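Side-chain contacts in acetyltransferase, GNAT family (Streptococcus pneumoniae, PDB 2ATR), which is of unknown specific function but, as a GNAT-family acetyltransferase, probably transfers an acetyl group from acetyl-coenzyme A to an unidentified acceptor: residues Q70-L75 and V112-S117; Y78-I83 and T108-G113. All blocks are in the same frame, centred on the assembly; numbering follows the deposited sequence.

Contact 1 (Q70-L75 and V112-S117); sequences QDLIVL and VGFYRS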
loop_
_atom_site.group_PDB
_atom_site.type_symbol
_atom_site.label_atom_id
_atom_site.label_comp_id
_atom_site.label_asym_id
_atom_site.label_seq_id
_atom_site.Cartn_x
_atom_site.Cartn_y
_atom_site.Cartn_z
ATOM N N GLN A 70 1.136 -0.262 3.908
ATOM C CA GLN A 70 1.960 -1.475 3.939
ATOM C C GLN A 70 2.213 -2.060 2.533
ATOM O O GLN A 70 3.374 -2.296 2.152
ATOM C CB GLN A 70 1.333 -2.476 4.889
ATOM C CG GLN A 70 2.010 -3.861 4.951
ATOM C CD GLN A 70 3.508 -3.777 5.288
ATOM O OE1 GLN A 70 3.955 -2.848 5.946
ATOM N NE2 GLN A 70 4.279 -4.722 4.787
ATOM N N ASP A 71 1.162 -2.261 1.742
ATOM C CA ASP A 71 1.323 -2.740 0.338
ATOM C C ASP A 71 0.648 -1.750 -0.566
ATOM O O ASP A 71 -0.482 -1.293 -0.274
ATOM C CB ASP A 71 0.690 -4.140 0.073
ATOM C CG ASP A 71 1.245 -5.242 0.959
ATOM O OD1 ASP A 71 2.465 -5.261 1.264
ATOM O OD2 ASP A 71 0.449 -6.130 1.331
ATOM N N LEU A 72 1.334 -1.357 -1.624
ATOM C CA LEU A 72 0.719 -0.662 -2.739
ATOM C C LEU A 72 1.215 -1.302 -4.043
ATOM O O LEU A 72 2.411 -1.193 -4.394
ATOM C CB LEU A 72 1.048 0.825 -2.743
ATOM C CG LEU A 72 0.433 1.687 -3.855
ATOM C CD1 LEU A 72 -1.111 1.597 -3.823
ATOM C CD2 LEU A 72 0.872 3.156 -3.757
ATOM N N ILE A 73 0.314 -1.969 -4.746
ATOM C CA ILE A 73 0.716 -2.749 -5.923
ATOM C C ILE A 73 -0.210 -2.402 -7.054
ATOM O O ILE A 73 -1.426 -2.405 -6.866
ATOM C CB ILE A 73 0.633 -4.285 -5.683
ATOM C CG1 ILE A 73 1.560 -4.701 -4.550
ATOM C CG2 ILE A 73 0.997 -5.054 -6.964
ATOM C CD1 ILE A 73 1.355 -6.094 -4.073
ATOM N N VAL A 74 0.363 -2.037 -8.198
ATOM C CA VAL A 74 -0.344 -2.061 -9.472
ATOM C C VAL A 74 0.453 -3.009 -10.421
ATOM O O VAL A 74 1.708 -3.030 -10.409
ATOM C CB VAL A 74 -0.485 -0.678 -10.098
ATOM C CG1 VAL A 74 -1.310 -0.760 -11.409
ATOM C CG2 VAL A 74 -1.171 0.285 -9.153
ATOM N N LEU A 75 -0.266 -3.838 -11.182
ATOM C CA LEU A 75 0.407 -4.601 -12.274
ATOM C C LEU A 75 1.209 -3.670 -13.138
ATOM O O LEU A 75 0.683 -2.632 -13.609
ATOM C CB LEU A 75 -0.575 -5.389 -13.144
ATOM C CG LEU A 75 -1.293 -6.517 -12.438
ATOM C CD1 LEU A 75 -2.432 -7.100 -13.358
ATOM C CD2 LEU A 75 -0.299 -7.633 -11.953
ATOM N N VAL A 112 9.739 8.201 -5.089
ATOM C CA VAL A 112 9.723 9.350 -4.221
ATOM C C VAL A 112 8.858 10.406 -4.871
ATOM O O VAL A 112 8.020 11.002 -4.174
ATOM C CB VAL A 112 11.116 9.838 -3.780
ATOM C CG1 VAL A 112 11.033 11.263 -3.088
ATOM C CG2 VAL A 112 11.731 8.830 -2.813
ATOM N N GLY A 113 9.010 10.611 -6.194
ATOM C CA GLY A 113 8.209 11.622 -6.898
ATOM C C GLY A 113 6.718 11.291 -6.794
ATOM O O GLY A 113 5.905 12.173 -6.568
ATOM N N PHE A 114 6.353 10.015 -6.919
ATOM C CA PHE A 114 4.960 9.599 -6.769
ATOM C C PHE A 114 4.356 9.872 -5.357
ATOM O O PHE A 114 3.280 10.462 -5.248
ATOM C CB PHE A 114 4.709 8.153 -7.191
ATOM C CG PHE A 114 3.349 7.623 -6.721
ATOM C CD1 PHE A 114 2.182 7.992 -7.392
ATOM C CD2 PHE A 114 3.235 6.793 -5.602
ATOM C CE1 PHE A 114 0.916 7.528 -6.957
ATOM C CE2 PHE A 114 1.984 6.360 -5.164
ATOM C CZ PHE A 114 0.831 6.736 -5.859
ATOM N N TYR A 115 5.046 9.454 -4.304
ATOM C CA TYR A 115 4.557 9.695 -2.930
ATOM C C TYR A 115 4.518 11.198 -2.555
ATOM O O TYR A 115 3.604 11.646 -1.850
ATOM C CB TYR A 115 5.349 8.868 -1.925
ATOM C CG TYR A 115 5.061 7.399 -2.065
ATOM C CD1 TYR A 115 3.728 6.901 -1.895
ATOM C CD2 TYR A 115 6.076 6.498 -2.451
ATOM C CE1 TYR A 115 3.451 5.521 -2.046
ATOM C CE2 TYR A 115 5.804 5.116 -2.656
ATOM C CZ TYR A 115 4.507 4.643 -2.438
ATOM O OH TYR A 115 4.252 3.303 -2.633
ATOM N N ARG A 116 5.481 11.964 -3.049
ATOM C CA ARG A 116 5.418 13.426 -2.879
ATOM C C ARG A 116 4.192 13.981 -3.570
ATOM O O ARG A 116 3.511 14.839 -2.992
ATOM C CB ARG A 116 6.695 14.094 -3.348
ATOM C CG ARG A 116 7.867 14.050 -2.354
ATOM C CD ARG A 116 9.022 15.035 -2.821
ATOM N NE ARG A 116 10.077 15.171 -1.800
ATOM C CZ ARG A 116 11.364 14.872 -1.981
ATOM N NH1 ARG A 116 11.818 14.417 -3.163
ATOM N NH2 ARG A 116 12.218 15.026 -0.985
ATOM N N SER A 117 3.815 13.426 -4.734
ATOM C CA SER A 117 2.597 13.916 -5.436
ATOM C C SER A 117 1.388 13.551 -4.616
ATOM O O SER A 117 0.325 14.171 -4.743
ATOM C CB SER A 117 2.468 13.361 -6.880
ATOM O OG SER A 117 2.012 12.013 -6.822
#
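One methyl group carries nearly all of this contact: CD2 of Leu-72 reaches from the strand to two aromatic side chains of the helix at once. CD2 of Leu-72 lies 3.7 Å from CE2 of Phe-114 and 3.6 Å from the hydroxyl oxygen OH of Tyr-115. It also grazes the tyrosine ring, with CD2 of Leu-72 3.9 Å from CE1 of Tyr-115, and approaches both rings obliquely. CB of Leu-72 adds a looser touch on the tyrosine hydroxyl, 4.1 Å from OH of Tyr-115. Leucine and aromatics come at each other from opposite directions, bridging backbones whose nearest CA atoms, those of Leu-72 and Tyr-115, are 11.0 Å apart.

In GNAT terms this joins strand 66-74, which lies between strands 52-61 and 100-102, to helix 109-117 on the sheet face that also carries helix 83-92. Leu-72 packs against Leu-87 and Met-88 of that helix, and Phe-114 rests on Ser-85. Just before Leu-72 the strand carries a classic beta bulge, where two residues, Gln-70 and Asp-71, stand against the single residue Arg-58 of strand 52-61; a bulge in this strand is a familiar feature of the fold, near where relatives bind acetyl-coenzyme A.

The two aromatics leave the helix differently, Phe-114 with CG anti to its N (chi1 166°) and Tyr-115 with CG anti to its carbonyl carbon (chi1 -69°), yet they converge. CD2 of Phe-114 sits 3.7 Å above the plane of the Tyr-115 ring, over its centre.

Contact 2 (Y78-I83 and T108-G113); sequences YQRQGI and TEKNVG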
loop_
_atom_site.group_PDB
_atom_site.type_symbol
_atom_site.label_atom_id
_atom_site.label_comp_id
_atom_site.label_asym_id
_atom_site.label_seq_id
_atom_site.Cartn_x
_atom_site.Cartn_y
_atom_site.Cartn_z
ATOM N N TYR A 78 -0.214 -2.080 -16.199
ATOM C CA TYR A 78 -1.084 -0.894 -16.065
ATOM C C TYR A 78 -0.175 0.232 -15.551
ATOM O O TYR A 78 1.032 0.219 -15.844
ATOM C CB TYR A 78 -2.278 -1.173 -15.096
ATOM C CG TYR A 78 -3.316 -2.167 -15.654
ATOM C CD1 TYR A 78 -4.555 -1.727 -16.109
ATOM C CD2 TYR A 78 -3.018 -3.537 -15.760
ATOM C CE1 TYR A 78 -5.478 -2.605 -16.656
ATOM C CE2 TYR A 78 -3.939 -4.437 -16.274
ATOM C CZ TYR A 78 -5.168 -3.966 -16.750
ATOM O OH TYR A 78 -6.089 -4.852 -17.281
ATOM N N GLN A 79 -0.692 1.200 -14.790
ATOM C CA GLN A 79 0.224 2.234 -14.174
ATOM C C GLN A 79 0.343 3.456 -15.048
ATOM O O GLN A 79 0.024 3.409 -16.232
ATOM C CB GLN A 79 1.647 1.707 -13.938
ATOM C CG GLN A 79 1.933 0.960 -12.612
ATOM C CD GLN A 79 3.401 0.588 -12.478
ATOM O OE1 GLN A 79 4.259 1.081 -13.239
ATOM N NE2 GLN A 79 3.712 -0.262 -11.516
ATOM N N ARG A 80 0.826 4.549 -14.455
ATOM C CA ARG A 80 0.888 5.871 -15.105
ATOM C C ARG A 80 -0.469 6.383 -15.641
ATOM O O ARG A 80 -0.513 7.339 -16.417
ATOM C CB ARG A 80 2.027 5.931 -16.149
ATOM C CG ARG A 80 3.432 5.956 -15.496
ATOM C CD ARG A 80 4.580 6.033 -16.520
ATOM N NE ARG A 80 5.902 5.750 -15.928
ATOM C CZ ARG A 80 6.553 4.580 -16.022
ATOM N NH1 ARG A 80 6.013 3.548 -16.682
ATOM N NH2 ARG A 80 7.748 4.433 -15.445
ATOM N N GLN A 81 -1.567 5.747 -15.216
ATOM C CA GLN A 81 -2.942 6.228 -15.490
ATOM C C GLN A 81 -3.742 6.447 -14.196
ATOM O O GLN A 81 -4.997 6.355 -14.167
ATOM C CB GLN A 81 -3.691 5.305 -16.464
ATOM C CG GLN A 81 -4.012 3.896 -15.964
ATOM C CD GLN A 81 -4.622 3.034 -17.081
ATOM O OE1 GLN A 81 -5.764 3.257 -17.500
ATOM N NE2 GLN A 81 -3.855 2.045 -17.562
ATOM N N GLY A 82 -3.000 6.735 -13.119
ATOM C CA GLY A 82 -3.591 7.191 -11.889
ATOM C C GLY A 82 -4.205 6.117 -11.014
ATOM O O GLY A 82 -4.951 6.454 -10.122
ATOM N N ILE A 83 -3.885 4.846 -11.257
ATOM C CA ILE A 83 -4.386 3.731 -10.407
ATOM C C ILE A 83 -3.840 3.774 -8.974
ATOM O O ILE A 83 -4.579 3.637 -8.033
ATOM C CB ILE A 83 -4.145 2.311 -11.022
ATOM C CG1 ILE A 83 -4.743 2.221 -12.452
ATOM C CG2 ILE A 83 -4.800 1.203 -10.111
ATOM C CD1 ILE A 83 -4.540 0.834 -13.139
ATOM N N THR A 108 13.887 5.681 -4.991
ATOM C CA THR A 108 14.114 6.039 -6.395
ATOM C C THR A 108 13.368 7.309 -6.785
ATOM O O THR A 108 12.349 7.697 -6.189
ATOM C CB THR A 108 13.671 4.897 -7.356
ATOM O OG1 THR A 108 12.249 4.818 -7.353
ATOM C CG2 THR A 108 14.229 3.529 -6.894
ATOM N N GLU A 109 13.841 7.939 -7.846
ATOM C CA GLU A 109 13.221 9.160 -8.319
ATOM C C GLU A 109 11.723 8.967 -8.594
ATOM O O GLU A 109 10.910 9.801 -8.244
ATOM C CB GLU A 109 14.001 9.639 -9.560
ATOM C CG GLU A 109 13.388 10.781 -10.304
ATOM C CD GLU A 109 14.300 11.224 -11.418
ATOM O OE1 GLU A 109 14.687 10.357 -12.239
ATOM O OE2 GLU A 109 14.654 12.417 -11.441
ATOM N N LYS A 110 11.363 7.819 -9.154
ATOM C CA LYS A 110 9.967 7.475 -9.465
ATOM C C LYS A 110 9.085 7.280 -8.239
ATOM O O LYS A 110 7.936 7.779 -8.182
ATOM C CB LYS A 110 9.932 6.185 -10.282
ATOM C CG LYS A 110 8.536 5.728 -10.601
ATOM C CD LYS A 110 8.527 4.411 -11.391
ATOM C CE LYS A 110 7.148 4.218 -12.013
ATOM N NZ LYS A 110 6.314 3.249 -11.226
ATOM N N ASN A 111 9.598 6.517 -7.272
ATOM C CA ASN A 111 8.834 6.218 -6.065
ATOM C C ASN A 111 8.652 7.467 -5.261
ATOM O O ASN A 111 7.547 7.764 -4.828
ATOM C CB ASN A 111 9.515 5.158 -5.226
ATOM C CG ASN A 111 9.312 3.765 -5.783
ATOM O OD1 ASN A 111 8.566 3.567 -6.753
ATOM N ND2 ASN A 111 9.926 2.790 -5.139
ATOM N N VAL A 112 9.739 8.201 -5.089
ATOM C CA VAL A 112 9.723 9.350 -4.221
ATOM C C VAL A 112 8.858 10.406 -4.871
ATOM O O VAL A 112 8.020 11.002 -4.174
ATOM C CB VAL A 112 11.116 9.838 -3.780
ATOM C CG1 VAL A 112 11.033 11.263 -3.088
ATOM C CG2 VAL A 112 11.731 8.830 -2.813
ATOM N N GLY A 113 9.010 10.611 -6.194
ATOM C CA GLY A 113 8.209 11.622 -6.898
ATOM C C GLY A 113 6.718 11.291 -6.794
ATOM O O GLY A 113 5.905 12.173 -6.568
#
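The loop here holds the start of the (Gln/Arg)-x-x-Gly-x-(Gly/Ala) signature of the GNAT family, Gln-79 to Gly-82 being its first four positions; in relatives this turn between strand 66-74 and helix 83-92 wraps the pyrophosphate of coenzyme A. Two of its residues, Gln-79 and Arg-80, meet Lys-110 in the first turn of helix 109-117. Lys-110 crosses each of them at about a right angle. CE of Lys-110 lies 3.5 Å from NH2 of Arg-80, approaching the guanidinium obliquely, so the touch is between the lysine's aliphatic part and the arginine's end. Farther along, NZ of Lys-110 stops 3.6 Å from the amide oxygen OE1 of Gln-79: close enough that the charge may be weakly attracted to that oxygen, but too long for a hydrogen bond. The lysine runs extended as far as CE, then bends (chi4 -101°), which turns NZ toward OE1. NH2 of Arg-80 and NZ of Lys-110, two like charges, remain 4.6 Å apart.

Both sides hold the start of a helix. Gly-82, with positive phi, is the N-cap of helix 83-92, and its carbonyl also accepts from the hydroxyl of Ser-86. On the other segment, Thr-108 N-caps helix 109-117, its OG1 accepting from N of Asn-111 at 3.1 Å, with the N-H pointing almost straight at the oxygen (163°).

How the contacts relate
Running from the N terminus, the chain passes residues 70-75 on strand 66-74, then the loop 78-83, helix 83-92 and strand 100-102, and enters helix 109-117, where both contacts close. Contact 2 is therefore nested inside contact 1: its loop starts later and returns earlier on the same helix, and the two share Val-112 and Gly-113. Strands 66-74 and 100-102 are parallel neighbours linked through helix 83-92, a beta-alpha-beta crossover; helix 109-117 follows it. Contact 1 ties that helix to the strand, contact 2 to the loop leading into helix 83-92. Between them, CG2 of Val-74 packs 3.9 Å from CG2 of Ile-83.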